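Uncharacterized protein (Actinomyces odontolyticus, PDB 4MJG) is of unknown function but belongs to the DUF4853 family, is probably made as a lipoprotein, and folds as an antiparallel beta-sheet flanked by short helices. Local coordinates at residues E14-S17 and I18-I22; L80-L83 and V84-K88; P152-E155 and E156-G160. One frame throughout, in Å; residues are numbered along the deposited sequence.

All three contacts are short-range, and each is partly buried, with one side against the rest of the fold and another towards solvent. Contacts 1 and 3 are helix starts capped by a serine, and both reach strand 62-73; they also meet each other, Ile-22 CG2 lying 3.9 Å from Pro-152 CD. Contact 2 stands apart, its centre about 27 Å from that of contact 1 and about 23 Å from that of contact 3. It is the C-terminal part of a longer helix on strands 107-113 and 118-123, and its bonds are mostly those of the helix backbone. Contact 1 alone includes a bound anion, whereas contact 3 sets the Phe-158 ring just past its single turn.

Contact 1. Residues E14-S17 and I18-I22; sequences ERVS and IEEYI. With SO4 (sulfate ion), chain C.
Ser-17 caps the N-terminus of helix 18-24: its OG accepts from the backbone N of Glu-20 across 3.2 Å, the classic N-cap bond. The hydroxyl stands between its own backbone N and carbonyl carbon (chi1 76°), which brings it over the first turn, where a main-chain N-H has no helical carbonyl before it. Ile-18 opens the helix with its side chain turned from the incoming loop to pack on Tyr-63 and Val-65 of strand 62-73, while at the next position Glu-19 OE1 is hydrogen-bonded to Thr-139 OG1. Glu-19 also sets its CB 3.9 Å from Ser-17 OG, along the side of the cap. Besides giving its N-H to the serine, Glu-20 lays CG against Val-16 CB at 3.8 Å, the two side chains crossing at about a right angle. The chain then bends at its second torsion (chi2 75°), and the carboxylate leads away to a salt bridge with Arg-24 NE. Tyr-21 N donates to Ser-17 O at 2.9 Å, so the capping residue is gripped through both its hydroxyl and its carbonyl. The tyrosine ring takes Val-16 CG2 at its edge, near the ring plane, with CD2 4.1 Å from the methyl. Since Val-16 precedes the N-cap and Tyr-21 is the fourth residue after it, this pair forms a hydrophobic staple beside the cap. Farther back in the loop, Arg-15 extends towards a sulfate ion, probably from the crystallisation liquor, that is also held by Cys-136 N and Arg-64 NH2. Arg-15 NH1 donates to sulfate O1 at 3.2 Å, the oxygen lying oblique to the guanidinium plane.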
loop_
_atom_site.group_PDB
_atom_site.type_symbol
_atom_site.label_atom_id
_atom_site.label_comp_id
_atom_site.label_asym_id
_atom_site.label_seq_id
_atom_site.Cartn_x
_atom_site.Cartn_y
_atom_site.Cartn_z
ATOM N N GLU A 14 -16.766 14.263 -4.927
ATOM C CA GLU A 14 -17.457 13.626 -3.807
ATOM C C GLU A 14 -16.540 12.762 -2.941
ATOM O O GLU A 14 -16.985 12.198 -1.943
ATOM C CB GLU A 14 -18.623 12.786 -4.331
ATOM C CG GLU A 14 -19.663 13.592 -5.100
ATOM C CD GLU A 14 -20.673 12.722 -5.826
ATOM O OE1 GLU A 14 -20.733 11.505 -5.551
ATOM O OE2 GLU A 14 -21.411 13.258 -6.680
ATOM N N ARG A 15 -15.270 12.649 -3.320
ATOM C CA ARG A 15 -14.298 11.894 -2.530
ATOM C C ARG A 15 -13.874 12.691 -1.299
ATOM O O ARG A 15 -13.909 13.915 -1.309
ATOM C CB ARG A 15 -13.064 11.564 -3.376
ATOM C CG ARG A 15 -13.332 10.589 -4.510
ATOM C CD ARG A 15 -12.131 10.466 -5.435
ATOM N NE ARG A 15 -12.496 9.903 -6.736
ATOM C CZ ARG A 15 -11.695 9.867 -7.801
ATOM N NH1 ARG A 15 -10.461 10.353 -7.743
ATOM N NH2 ARG A 15 -12.133 9.345 -8.940
ATOM N N VAL A 16 -13.467 11.994 -0.242
ATOM C CA VAL A 16 -12.937 12.662 0.950
ATOM C C VAL A 16 -11.642 13.388 0.605
ATOM O O VAL A 16 -10.991 13.071 -0.392
ATOM C CB VAL A 16 -12.667 11.686 2.125
ATOM C CG1 VAL A 16 -13.953 11.004 2.569
ATOM C CG2 VAL A 16 -11.600 10.653 1.775
ATOM N N SER A 17 -11.266 14.353 1.436
ATOM C CA SER A 17 -10.063 15.141 1.190
ATOM C C SER A 17 -8.816 14.302 1.433
ATOM O O SER A 17 -8.841 13.331 2.190
ATOM C CB SER A 17 -10.026 16.382 2.083
ATOM O OG SER A 17 -9.668 16.037 3.409
ATOM N N ILE A 18 -7.727 14.693 0.780
ATOM C CA ILE A 18 -6.425 14.053 0.967
ATOM C C ILE A 18 -6.071 13.879 2.447
ATOM O O ILE A 18 -5.575 12.827 2.849
ATOM C CB ILE A 18 -5.304 14.837 0.230
ATOM C CG1 ILE A 18 -3.944 14.144 0.382
ATOM C CG2 ILE A 18 -5.219 16.283 0.711
ATOM C CD1 ILE A 18 -3.873 12.773 -0.257
ATOM N N GLU A 19 -6.352 14.902 3.250
ATOM C CA GLU A 19 -6.028 14.878 4.675
ATOM C C GLU A 19 -6.890 13.873 5.437
ATOM O O GLU A 19 -6.401 13.197 6.344
ATOM C CB GLU A 19 -6.196 16.275 5.274
ATOM C CG GLU A 19 -5.217 17.304 4.719
ATOM C CD GLU A 19 -5.890 18.617 4.357
ATOM O OE1 GLU A 19 -6.748 18.618 3.439
ATOM O OE2 GLU A 19 -5.556 19.645 4.988
ATOM N N GLU A 20 -8.167 13.787 5.067
ATOM C CA GLU A 20 -9.085 12.816 5.663
ATOM C C GLU A 20 -8.663 11.401 5.300
ATOM O O GLU A 20 -8.771 10.481 6.118
ATOM C CB GLU A 20 -10.517 13.075 5.174
ATOM C CG GLU A 20 -11.584 12.112 5.696
ATOM C CD GLU A 20 -11.978 12.360 7.142
ATOM O OE1 GLU A 20 -11.372 13.225 7.807
ATOM O OE2 GLU A 20 -12.910 11.675 7.619
ATOM N N TYR A 21 -8.183 11.237 4.071
ATOM C CA TYR A 21 -7.759 9.933 3.574
ATOM C C TYR A 21 -6.500 9.462 4.289
ATOM O O TYR A 21 -6.411 8.309 4.728
ATOM C CB TYR A 21 -7.502 10.009 2.077
ATOM C CG TYR A 21 -7.419 8.671 1.384
ATOM C CD1 TYR A 21 -6.209 7.998 1.258
ATOM C CD2 TYR A 21 -8.550 8.095 0.820
ATOM C CE1 TYR A 21 -6.131 6.778 0.601
ATOM C CE2 TYR A 21 -8.484 6.879 0.159
ATOM C CZ TYR A 21 -7.278 6.222 0.052
ATOM O OH TYR A 21 -7.227 5.019 -0.613
ATOM N N ILE A 22 -5.532 10.364 4.405
ATOM C CA ILE A 22 -4.302 10.084 5.142
ATOM C C ILE A 22 -4.617 9.700 6.589
ATOM O O ILE A 22 -4.069 8.728 7.125
ATOM C CB ILE A 22 -3.353 11.300 5.103
ATOM C CG1 ILE A 22 -2.735 11.425 3.705
ATOM C CG2 ILE A 22 -2.256 11.165 6.147
ATOM C CD1 ILE A 22 -2.011 12.728 3.451
HETATM S S SO4 C . -7.155 8.739 -10.510
HETATM O O1 SO4 C . -8.038 9.092 -9.373
HETATM O O2 SO4 C . -6.390 7.504 -10.220
HETATM O O3 SO4 C . -7.992 8.502 -11.708
HETATM O O4 SO4 C . -6.228 9.863 -10.769
#

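Contact 2. Residues L80-L83 and V84-K88; sequences LEKL and VTENK
Thr-85 leans back along its helix onto Glu-81, one turn earlier. Its CB lies 3.2 Å from Glu-81 O. One step out, OG1 donates to the same carbonyl oxygen at 2.7 Å, placed for it by a first torsion that sets OG1 beside the backbone N and anti to the carbonyl carbon (chi1 -56°). OG1 also passes the CG methylene of Glu-81, whose extended chain runs alongside and points the same way. Because Thr-85 N bonds to Glu-81 O as well, at 3.0 Å, that oxygen accepts twice, and the two donors arrive from opposite faces of the carbonyl plane. The hydroxyl thus spends its proton within its own helix. Residues 80-86 form the last part of helix 77-86, an amphipathic helix laid against the antiparallel sheet. On its inner side, Leu-80 and Val-84 stand side by side, with CD1 of the leucine 4.1 Å from CG2 of the valine. Both reach Ile-109 of strand 107-113, and strand 118-123 adds Phe-123 to Leu-80 and Phe-121 to Val-84. Val-84 N bonds to Leu-80 O, so backbone and side chains tie the same two residues. Towards solvent, Lys-82 and Glu-86 also run alongside each other; their charged atoms, NZ and OE1, are 4.3 Å apart, beyond a salt bridge, though probably close enough for a weak attraction. Leu-83, which packs on Val-36 of helix 34-40, has CD1 4.1 Å from Asn-87 ND2. At Asn-87 the chain leaves helical geometry, and its N still reaches Leu-83 O at 2.9 Å, though with a bent angle of 138° at the hydrogen.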
loop_
_atom_site.group_PDB
_atom_site.type_symbol
_atom_site.label_atom_id
_atom_site.label_comp_id
_atom_site.label_asym_id
_atom_site.label_seq_id
_atom_site.Cartn_x
_atom_site.Cartn_y
_atom_site.Cartn_z
ATOM N N LEU A 80 -0.712 -16.904 -3.264
ATOM C CA LEU A 80 -0.925 -15.480 -2.995
ATOM C C LEU A 80 -2.300 -15.034 -3.472
ATOM O O LEU A 80 -3.005 -14.316 -2.757
ATOM C CB LEU A 80 0.148 -14.634 -3.688
ATOM C CG LEU A 80 0.077 -13.114 -3.493
ATOM C CD1 LEU A 80 0.340 -12.736 -2.044
ATOM C CD2 LEU A 80 1.068 -12.414 -4.403
ATOM N N GLU A 81 -2.667 -15.452 -4.683
ATOM C CA GLU A 81 -3.983 -15.145 -5.249
ATOM C C GLU A 81 -5.090 -15.720 -4.377
ATOM O O GLU A 81 -6.099 -15.060 -4.125
ATOM C CB GLU A 81 -4.097 -15.685 -6.677
ATOM C CG GLU A 81 -5.397 -15.323 -7.383
ATOM C CD GLU A 81 -5.406 -15.718 -8.852
ATOM O OE1 GLU A 81 -4.353 -16.136 -9.385
ATOM O OE2 GLU A 81 -6.476 -15.605 -9.483
ATOM N N LYS A 82 -4.889 -16.949 -3.914
ATOM C CA LYS A 82 -5.784 -17.572 -2.944
ATOM C C LYS A 82 -5.928 -16.679 -1.708
ATOM O O LYS A 82 -7.044 -16.362 -1.287
ATOM C CB LYS A 82 -5.244 -18.952 -2.547
ATOM C CG LYS A 82 -6.069 -19.711 -1.518
ATOM C CD LYS A 82 -5.309 -20.921 -0.993
ATOM C CE LYS A 82 -6.103 -21.670 0.065
ATOM N NZ LYS A 82 -7.328 -22.299 -0.496
ATOM N N LEU A 83 -4.792 -16.274 -1.142
ATOM C CA LEU A 83 -4.771 -15.462 0.071
ATOM C C LEU A 83 -5.462 -14.124 -0.138
ATOM O O LEU A 83 -6.353 -13.759 0.625
ATOM C CB LEU A 83 -3.330 -15.226 0.541
ATOM C CG LEU A 83 -3.132 -14.332 1.771
ATOM C CD1 LEU A 83 -3.846 -14.913 2.984
ATOM C CD2 LEU A 83 -1.654 -14.144 2.062
ATOM N N VAL A 84 -5.048 -13.396 -1.170
ATOM C CA VAL A 84 -5.579 -12.057 -1.423
ATOM C C VAL A 84 -7.089 -12.101 -1.642
ATOM O O VAL A 84 -7.816 -11.243 -1.137
ATOM C CB VAL A 84 -4.889 -11.386 -2.632
ATOM C CG1 VAL A 84 -5.601 -10.101 -3.030
ATOM C CG2 VAL A 84 -3.435 -11.089 -2.306
ATOM N N THR A 85 -7.552 -13.106 -2.381
ATOM C CA THR A 85 -8.974 -13.245 -2.693
ATOM C C THR A 85 -9.783 -13.631 -1.451
ATOM O O THR A 85 -10.805 -13.014 -1.149
ATOM C CB THR A 85 -9.199 -14.285 -3.811
ATOM O OG1 THR A 85 -8.428 -13.925 -4.967
ATOM C CG2 THR A 85 -10.677 -14.368 -4.194
ATOM N N GLU A 86 -9.312 -14.645 -0.733
ATOM C CA GLU A 86 -9.999 -15.148 0.451
ATOM C C GLU A 86 -9.980 -14.165 1.623
ATOM O O GLU A 86 -10.847 -14.214 2.496
ATOM C CB GLU A 86 -9.336 -16.457 0.885
ATOM C CG GLU A 86 -10.056 -17.236 1.977
ATOM C CD GLU A 86 -9.460 -18.613 2.205
ATOM O OE1 GLU A 86 -8.276 -18.824 1.866
ATOM O OE2 GLU A 86 -10.181 -19.489 2.730
ATOM N N ASN A 87 -8.985 -13.285 1.641
ATOM C CA ASN A 87 -8.835 -12.298 2.705
ATOM C C ASN A 87 -9.220 -10.891 2.224
ATOM O O ASN A 87 -8.753 -9.884 2.760
ATOM C CB ASN A 87 -7.388 -12.327 3.215
ATOM C CG ASN A 87 -7.286 -12.102 4.713
ATOM O OD1 ASN A 87 -7.945 -11.225 5.270
ATOM N ND2 ASN A 87 -6.449 -12.893 5.372
ATOM N N LYS A 88 -10.088 -10.834 1.218
ATOM C CA LYS A 88 -10.466 -9.572 0.580
ATOM C C LYS A 88 -11.264 -8.677 1.532
ATOM O O LYS A 88 -12.235 -9.136 2.124
ATOM C CB LYS A 88 -11.291 -9.873 -0.676
ATOM C CG LYS A 88 -11.793 -8.654 -1.434
ATOM C CD LYS A 88 -12.413 -9.051 -2.769
ATOM C CE LYS A 88 -13.815 -9.625 -2.618
ATOM N NZ LYS A 88 -14.819 -8.584 -2.261
#

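Contact 3. Residues P152-E155 and E156-G160; sequences PSVE and EAFPG
The backbone of Ser-153 to Phe-158 winds through little more than one turn, closed by Ala-157 N donating to Ser-153 O at 3.0 Å and by Phe-158 N reaching Val-154 O at 3.3 Å. At the start of the turn, Ser-153 OG accepts a weak bond from Glu-156 N over 3.4 Å. The glutamate side chain folds back towards the serine it bonds to: its CG lies beside the backbone N (chi1 -65°), and from there the chain extends past the hydroxyl, CD coming within 3.3 Å of OG. Its OE1 ends against Pro-152, 3.4 Å from CA and little farther from CB, so the carboxylate lies alongside the residues just before the helix. The same proline also has CG 4.5 Å from Ala-157 CB, a loose apolar touch between the residue before the cap and the fourth one after it. Val-154 and Phe-158 carry the main apolar contact. Val-154 CG2 points to the ring at CD1, 3.7 Å away, with CE1 a little farther, and the two side chains cross obliquely. The carbonyl oxygen of Val-154 lies in the plane of the same ring, at its edge, near CD1. Val-154 and Phe-158 both rest on Leu-179 of strand 176-181, while Val-154 and Ala-157 reach Tyr-68 of strand 62-73. Tyr-68 OH is hydrogen-bonded to Pro-152 O, just before the cap. This is a single-turn helix with a weak serine N-cap bond, leading into strand 161-166, one of the two edge strands of the antiparallel sheet within this chain.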
loop_
_atom_site.group_PDB
_atom_site.type_symbol
_atom_site.label_atom_id
_atom_site.label_comp_id
_atom_site.label_asym_id
_atom_site.label_seq_id
_atom_site.Cartn_x
_atom_site.Cartn_y
_atom_site.Cartn_z
ATOM N N PRO A 152 1.409 9.557 8.384
ATOM C CA PRO A 152 1.404 8.827 9.640
ATOM C C PRO A 152 2.711 8.100 9.872
ATOM O O PRO A 152 3.322 7.610 8.922
ATOM C CB PRO A 152 0.263 7.825 9.458
ATOM C CG PRO A 152 0.218 7.579 7.996
ATOM C CD PRO A 152 0.669 8.846 7.324
ATOM N N SER A 153 3.133 8.044 11.133
ATOM C CA SER A 153 4.251 7.204 11.535
ATOM C C SER A 153 3.895 5.756 11.242
ATOM O O SER A 153 2.719 5.402 11.135
ATOM C CB SER A 153 4.533 7.365 13.028
ATOM O OG SER A 153 3.387 7.020 13.790
ATOM N N VAL A 154 4.907 4.912 11.131
ATOM C CA VAL A 154 4.676 3.494 10.908
ATOM C C VAL A 154 3.925 2.857 12.089
ATOM O O VAL A 154 3.282 1.820 11.932
ATOM C CB VAL A 154 5.996 2.752 10.629
ATOM C CG1 VAL A 154 6.813 2.604 11.904
ATOM C CG2 VAL A 154 5.721 1.399 9.993
ATOM N N GLU A 155 4.007 3.483 13.262
ATOM C CA GLU A 155 3.208 3.076 14.419
ATOM C C GLU A 155 1.726 3.183 14.074
ATOM O O GLU A 155 0.958 2.239 14.284
ATOM C CB GLU A 155 3.496 3.964 15.644
ATOM C CG GLU A 155 4.964 4.178 15.995
ATOM C CD GLU A 155 5.720 2.885 16.242
ATOM O OE1 GLU A 155 5.140 1.936 16.817
ATOM O OE2 GLU A 155 6.910 2.827 15.873
ATOM N N GLU A 156 1.343 4.343 13.542
ATOM C CA GLU A 156 -0.054 4.660 13.241
ATOM C C GLU A 156 -0.577 3.918 12.018
ATOM O O GLU A 156 -1.749 3.544 11.976
ATOM C CB GLU A 156 -0.216 6.167 13.023
ATOM C CG GLU A 156 0.065 7.002 14.265
ATOM C CD GLU A 156 0.408 8.447 13.953
ATOM O OE1 GLU A 156 0.165 8.900 12.814
ATOM O OE2 GLU A 156 0.926 9.133 14.857
ATOM N N ALA A 157 0.286 3.719 11.026
ATOM C CA ALA A 157 -0.098 3.027 9.795
ATOM C C ALA A 157 -0.379 1.538 10.015
ATOM O O ALA A 157 -1.199 0.950 9.316
ATOM C CB ALA A 157 0.977 3.207 8.735
ATOM N N PHE A 158 0.293 0.941 10.997
ATOM C CA PHE A 158 0.163 -0.488 11.289
ATOM C C PHE A 158 -0.132 -0.691 12.779
ATOM O O PHE A 158 0.735 -1.156 13.523
ATOM C CB PHE A 158 1.457 -1.219 10.899
ATOM C CG PHE A 158 1.807 -1.110 9.439
ATOM C CD1 PHE A 158 2.516 -0.016 8.960
ATOM C CD2 PHE A 158 1.433 -2.101 8.546
ATOM C CE1 PHE A 158 2.843 0.091 7.616
ATOM C CE2 PHE A 158 1.761 -2.000 7.198
ATOM C CZ PHE A 158 2.465 -0.902 6.733
ATOM N N PRO A 159 -1.362 -0.351 13.215
ATOM C CA PRO A 159 -1.740 -0.276 14.636
ATOM C C PRO A 159 -1.336 -1.480 15.492
ATOM O O PRO A 159 -0.794 -1.303 16.583
ATOM C CB PRO A 159 -3.266 -0.163 14.585
ATOM C CG PRO A 159 -3.554 0.469 13.275
ATOM C CD PRO A 159 -2.499 -0.026 12.331
ATOM N N GLY A 160 -1.590 -2.691 15.004
ATOM C CA GLY A 160 -1.313 -3.906 15.777
ATOM C C GLY A 160 0.145 -4.334 15.821
ATOM O O GLY A 160 0.483 -5.337 16.457
#